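Local structure of putative curved DNA-binding protein (Chaetomium thermophilum var. thermophilum DSM 1495, 4IPA) at residues A[28-33]-A[123-129]; A[154-159]-A[364-368]; A[169-173]-A[185-190]; A[291-295]-A[326-330]. The protein is a thermophilic Arx1, probably a ribosome biogenesis factor that has the fold of methionine aminopeptidases, and may bind DNA. One frame throughout, in Å; residues are numbered along the deposited sequence.

Contact 1. Residues A[28-33]-A[123-129]; sequences KYKTAA and QIDGYGT
Y29, A32 and K28 of helix 23-46 lie against a beta hairpin whose strands, 115-124 and 127-136, are joined by a type I' turn from I124 to Y127, an element of the fold of the M24 peptidase family. The inner part is tightly packed. CB of Y127 stands over the centre of one face of the Y29 ring, 3.6 Å from its centroid, while G128 O lies in the ring plane, 3.3 Å from Y29 CE1. The two tyrosine rings meet obliquely, their planes 53° apart. A32 suits its place because a methyl group is small enough to let I124 CD1 settle 3.3 Å from A32 N. Beside it, T129 turns its methyl to the helix backbone, with CG2 3.2 Å from Y29 O, and its hydroxyl bonds to S36. An alanine in place of Y29 would remove the ring beneath Y127 CB and is likely to open a gap between the helix and G128. The more open side is carried by K28, which lies over I124 and beside the Y127 ring. Extended beyond CG, it reaches the turn, where NZ forms a salt bridge of 3.1 Å with D125 OD2, approaching on the anti side; D24 shares the charge. D125 and G126 both take the positive phi a type I' turn requires, and G126 N donates to Q123 OE1 at 2.7 Å, from above the amide's carbonyl plane.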
# COMPACT_ATOMS: atom_id res chain seq x y z
N LYS A 28 -11.54 -12.34 -9.84
CA LYS A 28 -11.93 -11.90 -8.51
C LYS A 28 -11.00 -10.80 -8.01
O LYS A 28 -11.47 -9.81 -7.44
CB LYS A 28 -11.96 -13.10 -7.54
CG LYS A 28 -13.18 -14.01 -7.75
CD LYS A 28 -13.05 -15.35 -7.04
CE LYS A 28 -14.34 -16.17 -7.22
NZ LYS A 28 -14.18 -17.59 -6.79
N TYR A 29 -9.70 -10.96 -8.21
CA TYR A 29 -8.75 -9.88 -7.99
C TYR A 29 -9.18 -8.66 -8.78
O TYR A 29 -9.23 -7.55 -8.25
CB TYR A 29 -7.35 -10.28 -8.41
CG TYR A 29 -6.56 -11.02 -7.36
CD1 TYR A 29 -6.18 -10.39 -6.19
CD2 TYR A 29 -6.17 -12.33 -7.55
CE1 TYR A 29 -5.46 -11.05 -5.24
CE2 TYR A 29 -5.44 -13.00 -6.60
CZ TYR A 29 -5.09 -12.35 -5.45
OH TYR A 29 -4.37 -13.00 -4.50
N LYS A 30 -9.52 -8.86 -10.05
CA LYS A 30 -9.91 -7.73 -10.89
C LYS A 30 -11.19 -7.03 -10.43
O LYS A 30 -11.31 -5.81 -10.52
CB LYS A 30 -10.05 -8.15 -12.36
CG LYS A 30 -10.47 -7.02 -13.28
CD LYS A 30 -9.29 -6.11 -13.61
CE LYS A 30 -9.73 -4.86 -14.36
NZ LYS A 30 -8.66 -3.84 -14.34
N THR A 31 -12.15 -7.80 -9.93
CA THR A 31 -13.37 -7.20 -9.41
C THR A 31 -13.03 -6.35 -8.20
O THR A 31 -13.55 -5.25 -8.04
CB THR A 31 -14.39 -8.26 -8.96
OG1 THR A 31 -14.61 -9.21 -10.01
CG2 THR A 31 -15.71 -7.59 -8.62
N ALA A 32 -12.16 -6.88 -7.34
CA ALA A 32 -11.68 -6.14 -6.19
C ALA A 32 -10.96 -4.85 -6.58
O ALA A 32 -11.17 -3.82 -5.97
CB ALA A 32 -10.76 -7.02 -5.35
N ALA A 33 -10.11 -4.92 -7.61
CA ALA A 33 -9.36 -3.76 -8.08
C ALA A 33 -10.27 -2.65 -8.59
O ALA A 33 -10.07 -1.49 -8.29
CB ALA A 33 -8.39 -4.18 -9.17
N GLN A 123 -11.89 -6.84 -1.41
CA GLN A 123 -11.59 -8.24 -1.20
C GLN A 123 -12.77 -9.07 -1.73
O GLN A 123 -13.90 -8.89 -1.28
CB GLN A 123 -11.45 -8.38 0.32
CG GLN A 123 -11.09 -9.67 0.83
CD GLN A 123 -12.27 -10.59 0.94
OE1 GLN A 123 -12.46 -11.44 0.07
NE2 GLN A 123 -13.06 -10.45 2.02
N ILE A 124 -12.52 -9.95 -2.70
CA ILE A 124 -13.55 -10.91 -3.16
C ILE A 124 -13.10 -12.37 -3.04
O ILE A 124 -12.13 -12.77 -3.68
CB ILE A 124 -14.03 -10.68 -4.62
CG1 ILE A 124 -14.89 -9.43 -4.73
CG2 ILE A 124 -14.88 -11.87 -5.09
CD1 ILE A 124 -14.13 -8.23 -5.13
N ASP A 125 -13.83 -13.14 -2.25
CA ASP A 125 -13.56 -14.56 -2.01
C ASP A 125 -12.13 -14.79 -1.54
O ASP A 125 -11.50 -15.78 -1.91
CB ASP A 125 -13.87 -15.41 -3.23
CG ASP A 125 -13.84 -16.92 -2.93
OD1 ASP A 125 -14.22 -17.32 -1.81
OD2 ASP A 125 -13.44 -17.70 -3.81
N GLY A 126 -11.62 -13.86 -0.74
CA GLY A 126 -10.31 -13.98 -0.14
C GLY A 126 -9.20 -13.44 -1.01
O GLY A 126 -8.03 -13.54 -0.65
N TYR A 127 -9.56 -12.87 -2.16
CA TYR A 127 -8.56 -12.28 -3.05
C TYR A 127 -8.65 -10.75 -3.00
O TYR A 127 -9.60 -10.14 -3.51
CB TYR A 127 -8.69 -12.83 -4.48
CG TYR A 127 -8.61 -14.36 -4.50
CD1 TYR A 127 -7.40 -15.00 -4.24
CD2 TYR A 127 -9.73 -15.14 -4.73
CE1 TYR A 127 -7.31 -16.38 -4.23
CE2 TYR A 127 -9.65 -16.54 -4.73
CZ TYR A 127 -8.44 -17.15 -4.48
OH TYR A 127 -8.35 -18.52 -4.46
N GLY A 128 -7.66 -10.14 -2.36
CA GLY A 128 -7.69 -8.72 -2.11
C GLY A 128 -6.75 -7.89 -2.97
O GLY A 128 -5.68 -8.36 -3.38
N THR A 129 -7.16 -6.66 -3.24
CA THR A 129 -6.30 -5.69 -3.89
C THR A 129 -6.19 -4.50 -2.96
O THR A 129 -7.21 -3.98 -2.52
CB THR A 129 -6.91 -5.18 -5.21
OG1 THR A 129 -8.19 -4.60 -4.93
CG2 THR A 129 -7.09 -6.32 -6.21

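Contact 2. Residues A[154-159]-A[364-368]; sequences FLATYY and AWDLS
W365 and L367 reach from the loop after strand 355-360 to the flank of helix 148-167, each finding an aromatic side chain there. Y158 has CG anti to its backbone N (chi1 178°), which carries the phenol outward from the helix toward the loop. L367 CD2 comes down on that ring almost along its normal, 3.8 Å from the centroid, a CH-pi contact over the face. The branched leucine suits this place because its other methyl, CD1, is left to touch both phenol oxygens, 3.8 Å from Y158 OH and 3.7 Å from Y159 OH, while CD2 also meets L155 CD2.

The indole of W365 lies alongside the CB and CD2 flank of Y158, meeting the ring obliquely. With chi2 near zero (-8°) its six-membered ring is directed at the helix: CE3 lies 3.9 Å from Y158 CD2, and CZ3 is 3.2 Å from F154 O, which sits in the indole plane at its edge. F154 approaches from over a face of the indole, CD2 to CH2 3.5 Å, but the two rings are inclined at 51°, neither stacked nor perpendicular. A flat, wide tryptophan can thus touch F154 and Y158 together, while its one polar atom, NE1, donates to D133. Next to it, D366 OD1 accepts from both S368 N and S368 OG; the former bond makes an Asx turn, which shapes the backbone round L367.

Further round the helix, T157 packs on strands 250-258 and 342-352, F154 on strand 127-136, and W365 on C343 and L345, so the loop lies where helix 148-167 meets the sheet strands.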
# COMPACT_ATOMS: atom_id res chain seq x y z
N PHE A 154 7.76 13.56 -5.02
CA PHE A 154 6.85 12.82 -5.88
C PHE A 154 7.56 12.04 -6.99
O PHE A 154 7.24 10.87 -7.22
CB PHE A 154 5.82 13.76 -6.51
CG PHE A 154 4.63 14.03 -5.62
CD1 PHE A 154 4.73 14.93 -4.57
CD2 PHE A 154 3.43 13.39 -5.84
CE1 PHE A 154 3.64 15.20 -3.76
CE2 PHE A 154 2.33 13.64 -5.02
CZ PHE A 154 2.44 14.55 -3.99
N LEU A 155 8.48 12.69 -7.69
CA LEU A 155 9.19 12.03 -8.78
C LEU A 155 10.07 10.88 -8.31
O LEU A 155 10.18 9.86 -8.99
CB LEU A 155 10.02 13.04 -9.58
CG LEU A 155 9.17 13.94 -10.46
CD1 LEU A 155 10.02 15.07 -11.02
CD2 LEU A 155 8.52 13.13 -11.57
N ALA A 156 10.70 11.03 -7.14
CA ALA A 156 11.49 9.95 -6.56
C ALA A 156 10.58 8.74 -6.34
O ALA A 156 10.95 7.61 -6.64
CB ALA A 156 12.11 10.39 -5.25
N THR A 157 9.39 9.00 -5.82
CA THR A 157 8.49 7.91 -5.49
C THR A 157 7.97 7.25 -6.76
O THR A 157 7.92 6.03 -6.86
CB THR A 157 7.31 8.40 -4.65
OG1 THR A 157 7.80 9.16 -3.53
CG2 THR A 157 6.51 7.22 -4.13
N TYR A 158 7.61 8.07 -7.74
CA TYR A 158 7.17 7.59 -9.03
C TYR A 158 8.23 6.68 -9.67
O TYR A 158 7.92 5.56 -10.09
CB TYR A 158 6.84 8.77 -9.96
CG TYR A 158 6.41 8.38 -11.36
CD1 TYR A 158 7.34 8.19 -12.38
CD2 TYR A 158 5.07 8.18 -11.66
CE1 TYR A 158 6.94 7.84 -13.66
CE2 TYR A 158 4.66 7.82 -12.93
CZ TYR A 158 5.59 7.66 -13.93
OH TYR A 158 5.17 7.30 -15.19
N TYR A 159 9.46 7.17 -9.76
CA TYR A 159 10.50 6.40 -10.44
C TYR A 159 10.96 5.22 -9.63
O TYR A 159 11.32 4.19 -10.19
CB TYR A 159 11.66 7.27 -10.93
CG TYR A 159 11.29 8.03 -12.17
CD1 TYR A 159 11.04 7.36 -13.36
CD2 TYR A 159 11.14 9.41 -12.15
CE1 TYR A 159 10.68 8.06 -14.51
CE2 TYR A 159 10.78 10.12 -13.29
CZ TYR A 159 10.55 9.44 -14.46
OH TYR A 159 10.18 10.13 -15.60
N ALA A 364 -2.34 6.78 -13.08
CA ALA A 364 -1.08 7.29 -13.59
C ALA A 364 -0.92 8.78 -13.31
O ALA A 364 -1.87 9.54 -13.41
CB ALA A 364 -0.99 7.01 -15.09
N TRP A 365 0.29 9.19 -12.93
CA TRP A 365 0.55 10.60 -12.70
C TRP A 365 0.94 11.30 -14.00
O TRP A 365 1.72 10.78 -14.79
CB TRP A 365 1.68 10.78 -11.69
CG TRP A 365 1.30 10.41 -10.30
CD1 TRP A 365 0.05 10.09 -9.84
CD2 TRP A 365 2.17 10.32 -9.17
NE1 TRP A 365 0.10 9.80 -8.50
CE2 TRP A 365 1.40 9.94 -8.06
CE3 TRP A 365 3.54 10.52 -8.99
CZ2 TRP A 365 1.95 9.75 -6.79
CZ3 TRP A 365 4.09 10.34 -7.73
CH2 TRP A 365 3.29 9.95 -6.65
N ASP A 366 0.38 12.48 -14.20
CA ASP A 366 0.78 13.32 -15.31
C ASP A 366 2.11 13.96 -14.95
O ASP A 366 2.17 14.86 -14.10
CB ASP A 366 -0.29 14.39 -15.55
CG ASP A 366 0.09 15.37 -16.63
OD1 ASP A 366 1.04 15.09 -17.40
OD2 ASP A 366 -0.56 16.43 -16.71
N LEU A 367 3.19 13.49 -15.57
CA LEU A 367 4.53 13.95 -15.25
C LEU A 367 4.74 15.38 -15.69
O LEU A 367 5.64 16.05 -15.19
CB LEU A 367 5.58 13.05 -15.88
CG LEU A 367 5.60 11.61 -15.38
CD1 LEU A 367 6.56 10.74 -16.19
CD2 LEU A 367 5.94 11.55 -13.89
N SER A 368 3.92 15.86 -16.62
CA SER A 368 4.07 17.23 -17.10
C SER A 368 3.85 18.26 -15.99
O SER A 368 4.29 19.40 -16.11
CB SER A 368 3.14 17.53 -18.28
OG SER A 368 1.79 17.61 -17.87

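Contact 3. Residues A[169-173]-A[185-190]; sequences VPPGL and AAAVKP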
# COMPACT_ATOMS: atom_id res chain seq x y z
N VAL A 169 10.06 -8.38 -12.66
CA VAL A 169 9.90 -9.27 -13.80
C VAL A 169 10.95 -10.38 -13.68
O VAL A 169 12.14 -10.10 -13.61
CB VAL A 169 10.06 -8.50 -15.12
CG1 VAL A 169 9.85 -9.44 -16.32
CG2 VAL A 169 9.05 -7.36 -15.16
N PRO A 170 10.50 -11.64 -13.59
CA PRO A 170 11.41 -12.80 -13.54
C PRO A 170 12.37 -12.75 -14.72
O PRO A 170 11.96 -12.43 -15.84
CB PRO A 170 10.46 -13.98 -13.68
CG PRO A 170 9.20 -13.50 -13.05
CD PRO A 170 9.09 -12.04 -13.43
N PRO A 171 13.65 -13.05 -14.47
CA PRO A 171 14.70 -12.89 -15.49
C PRO A 171 14.34 -13.57 -16.80
O PRO A 171 13.96 -14.74 -16.81
CB PRO A 171 15.91 -13.57 -14.84
CG PRO A 171 15.67 -13.39 -13.37
CD PRO A 171 14.19 -13.56 -13.20
N GLY A 172 14.43 -12.83 -17.89
CA GLY A 172 14.28 -13.40 -19.22
C GLY A 172 12.86 -13.52 -19.75
O GLY A 172 12.67 -13.79 -20.94
N LEU A 173 11.87 -13.33 -18.89
CA LEU A 173 10.47 -13.47 -19.29
C LEU A 173 10.13 -12.62 -20.51
O LEU A 173 9.36 -13.04 -21.38
CB LEU A 173 9.55 -13.12 -18.12
CG LEU A 173 8.07 -13.44 -18.31
CD1 LEU A 173 7.85 -14.97 -18.40
CD2 LEU A 173 7.21 -12.81 -17.20
N ALA A 185 19.70 -13.82 -20.73
CA ALA A 185 18.75 -13.14 -19.85
C ALA A 185 18.05 -14.07 -18.84
O ALA A 185 17.99 -13.76 -17.65
CB ALA A 185 17.71 -12.39 -20.69
N ALA A 186 17.53 -15.21 -19.31
CA ALA A 186 16.82 -16.15 -18.43
C ALA A 186 17.74 -16.82 -17.41
O ALA A 186 17.28 -17.30 -16.38
CB ALA A 186 16.07 -17.23 -19.25
N ALA A 187 19.04 -16.85 -17.69
CA ALA A 187 19.99 -17.50 -16.79
C ALA A 187 20.57 -16.51 -15.81
O ALA A 187 21.33 -16.90 -14.91
CB ALA A 187 21.12 -18.16 -17.57
N VAL A 188 20.27 -15.22 -15.99
CA VAL A 188 20.68 -14.22 -15.01
C VAL A 188 19.85 -14.46 -13.76
O VAL A 188 18.62 -14.60 -13.83
CB VAL A 188 20.46 -12.78 -15.52
CG1 VAL A 188 20.61 -11.78 -14.36
CG2 VAL A 188 21.44 -12.44 -16.62
N LYS A 189 20.51 -14.52 -12.61
CA LYS A 189 19.82 -14.68 -11.34
C LYS A 189 18.94 -13.46 -11.00
O LYS A 189 19.28 -12.32 -11.34
CB LYS A 189 20.83 -14.94 -10.22
CG LYS A 189 21.08 -16.43 -9.95
CD LYS A 189 22.54 -16.74 -9.62
CE LYS A 189 23.17 -15.73 -8.67
NZ LYS A 189 24.30 -14.97 -9.30
N PRO A 190 17.79 -13.71 -10.36
CA PRO A 190 17.00 -12.61 -9.80
C PRO A 190 17.88 -11.80 -8.88
O PRO A 190 18.65 -12.36 -8.10
CB PRO A 190 15.91 -13.33 -8.98
CG PRO A 190 16.40 -14.73 -8.83
CD PRO A 190 17.22 -15.03 -10.04
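P171 turns its ring toward the backbone that follows helix 179-186, presenting its CB-CG edge to a carbonyl. V188 O lies close to the mean plane of that ring, 3.1 Å from P171 CB and nearly as near CG, while A185 O approaches the same CB from the helix side. The two prolines are set steeply against each other rather than face to face: P171 CG stands above the nitrogen end of the P190 ring, 3.7 Å from P190 N and 4.0 Å from P190 CD. Rigid and apolar, the rings fill the space between two loops with no hydrogen bond across it.

At the other end, backbone meets backbone. G172 CA comes within 3.8 Å of A186 CA, an approach that a side chain on G172 would block, and its positive phi (86°) also favours glycine. A185 adds only a methyl, with CB 3.9 Å from G172 CA. One directional contact crosses here: the CA-H of A186 points at P171 O, with 3.6 Å between CA and O. Each side is braced by its own bond, L173 N to P170 O and V188 N to A185 O.

The whole is a surface contact by which the chain, having left helix 148-167 and passed through helix 179-186, closes back on itself. Its first side is a classic type II beta turn, from P170 to L173, with proline and glycine at its two central positions.

Contact 4. Residues A[291-295]-A[326-330]; sequences IYSEV and GVFRQ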
# COMPACT_ATOMS: atom_id res chain seq x y z
N ILE A 291 -15.01 -9.05 20.46
CA ILE A 291 -14.41 -8.25 19.41
C ILE A 291 -13.73 -9.19 18.41
O ILE A 291 -13.77 -8.98 17.20
CB ILE A 291 -13.39 -7.28 20.03
CG1 ILE A 291 -14.12 -6.10 20.68
CG2 ILE A 291 -12.37 -6.82 19.03
CD1 ILE A 291 -15.17 -5.51 19.80
N TYR A 292 -13.11 -10.24 18.93
CA TYR A 292 -12.44 -11.22 18.10
C TYR A 292 -13.40 -11.86 17.11
O TYR A 292 -13.09 -11.99 15.92
CB TYR A 292 -11.80 -12.30 18.96
CG TYR A 292 -11.07 -13.31 18.11
CD1 TYR A 292 -11.73 -14.40 17.57
CD2 TYR A 292 -9.72 -13.15 17.83
CE1 TYR A 292 -11.06 -15.31 16.78
CE2 TYR A 292 -9.04 -14.05 17.04
CZ TYR A 292 -9.71 -15.14 16.52
OH TYR A 292 -9.03 -16.03 15.73
N SER A 293 -14.57 -12.26 17.59
CA SER A 293 -15.57 -12.89 16.74
C SER A 293 -16.18 -11.90 15.77
O SER A 293 -16.39 -12.23 14.62
CB SER A 293 -16.66 -13.56 17.57
OG SER A 293 -16.09 -14.65 18.26
N GLU A 294 -16.46 -10.70 16.25
CA GLU A 294 -16.94 -9.65 15.35
C GLU A 294 -15.99 -9.47 14.16
O GLU A 294 -16.43 -9.28 13.02
CB GLU A 294 -17.09 -8.31 16.09
CG GLU A 294 -17.45 -7.15 15.17
CD GLU A 294 -17.44 -5.81 15.88
OE1 GLU A 294 -17.00 -5.74 17.04
OE2 GLU A 294 -17.86 -4.81 15.26
N VAL A 295 -14.69 -9.53 14.43
CA VAL A 295 -13.69 -9.26 13.41
C VAL A 295 -13.52 -10.47 12.48
O VAL A 295 -13.42 -10.32 11.27
CB VAL A 295 -12.34 -8.88 14.03
CG1 VAL A 295 -11.24 -8.95 12.98
CG2 VAL A 295 -12.42 -7.50 14.65
N GLY A 326 -1.33 -12.02 20.68
CA GLY A 326 -0.88 -12.32 19.33
C GLY A 326 -1.92 -12.79 18.32
O GLY A 326 -1.56 -13.28 17.25
N VAL A 327 -3.21 -12.65 18.63
CA VAL A 327 -4.27 -13.04 17.69
C VAL A 327 -4.67 -11.87 16.80
O VAL A 327 -5.20 -12.08 15.72
CB VAL A 327 -5.53 -13.63 18.39
CG1 VAL A 327 -5.17 -14.83 19.25
CG2 VAL A 327 -6.21 -12.56 19.24
N PHE A 328 -4.46 -10.64 17.27
CA PHE A 328 -4.47 -9.48 16.39
C PHE A 328 -3.03 -9.03 16.22
O PHE A 328 -2.26 -9.02 17.17
CB PHE A 328 -5.24 -8.30 17.00
CG PHE A 328 -6.74 -8.44 16.99
CD1 PHE A 328 -7.36 -9.64 16.64
CD2 PHE A 328 -7.54 -7.36 17.33
CE1 PHE A 328 -8.74 -9.74 16.64
CE2 PHE A 328 -8.92 -7.45 17.34
CZ PHE A 328 -9.52 -8.64 17.00
N ARG A 329 -2.66 -8.67 15.00
CA ARG A 329 -1.45 -7.91 14.77
C ARG A 329 -1.82 -6.42 14.87
O ARG A 329 -2.83 -5.98 14.34
CB ARG A 329 -0.86 -8.22 13.40
CG ARG A 329 0.43 -7.43 13.10
CD ARG A 329 1.02 -7.77 11.73
NE ARG A 329 1.31 -9.20 11.62
CZ ARG A 329 2.41 -9.76 12.09
NH1 ARG A 329 3.32 -9.01 12.70
NH2 ARG A 329 2.60 -11.07 11.96
N GLN A 330 -0.99 -5.65 15.55
CA GLN A 330 -1.24 -4.22 15.64
C GLN A 330 -0.21 -3.53 14.78
O GLN A 330 0.96 -3.87 14.84
CB GLN A 330 -1.14 -3.77 17.10
CG GLN A 330 -1.04 -2.28 17.35
CD GLN A 330 -0.54 -1.99 18.76
OE1 GLN A 330 -1.29 -1.55 19.62
NE2 GLN A 330 0.74 -2.25 19.01
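F328 points the far end of its ring at side chains of helix 286-299 and has the most surface covered here, followed by Y292 and V327. Three helix residues surround that end: I291 CG2 lies at the edge near the ring plane, 3.9 Å from CE2; the V295 side chain points against that of F328, its CG2 3.9 Å from CZ; and Y292 CD2 meets CE1 at 3.7 Å. A long, flat, apolar side chain suits the position, because the axes of helix and strand are 12.1 Å apart and cross at right angles, a span the ring bridges.

With chi1 at -179° the phenol of Y292 is trans to the backbone N, which lays it alongside V327. Its CE2 is 3.8 Å from V327 CB, and CD2 is at a like distance from CG2. The beta-branched valine offers a compact, blunt surface to this ring. Beyond it the phenol oxygen bonds to R276 NE, which ties the ring to strand 273-276. A leucine in place of Y292 would lack the hydroxyl and probably leave R276 NE without this acceptor and V327 less well covered.

F328 is further enclosed by V319 and C322 of helix 312-324 and by an edge-to-face ring contact with F304. G326 ends that helix in a Schellman motif, its positive phi suiting glycine, and the chain then enters strand 328-330. The result is a small alpha+beta core, helices packed on a three-stranded antiparallel sheet, inserted in the sequence between strands 250-258 and 342-352, consistent with the insert of type II methionine aminopeptidases.

In the fold
The centre of contact 1 is about 26 Å from that of contact 2 and 22 Å from that of contact 4, which are about 37 Å from each other on opposite sides of the chain's centre. None touches another; contacts 1 and 4 come closest, with nearest atoms about 9 Å apart. Strand 127-136 of contact 1 is followed in the chain by helix 148-167 of contact 2, which leads on to helix 179-186 of contact 3, about 27 Å from contact 2 between centres. Contact 2 spans the sequence that holds contacts 3 and 4, which lie farthest apart, about 41 Å. No metal or ligand takes part in any of them.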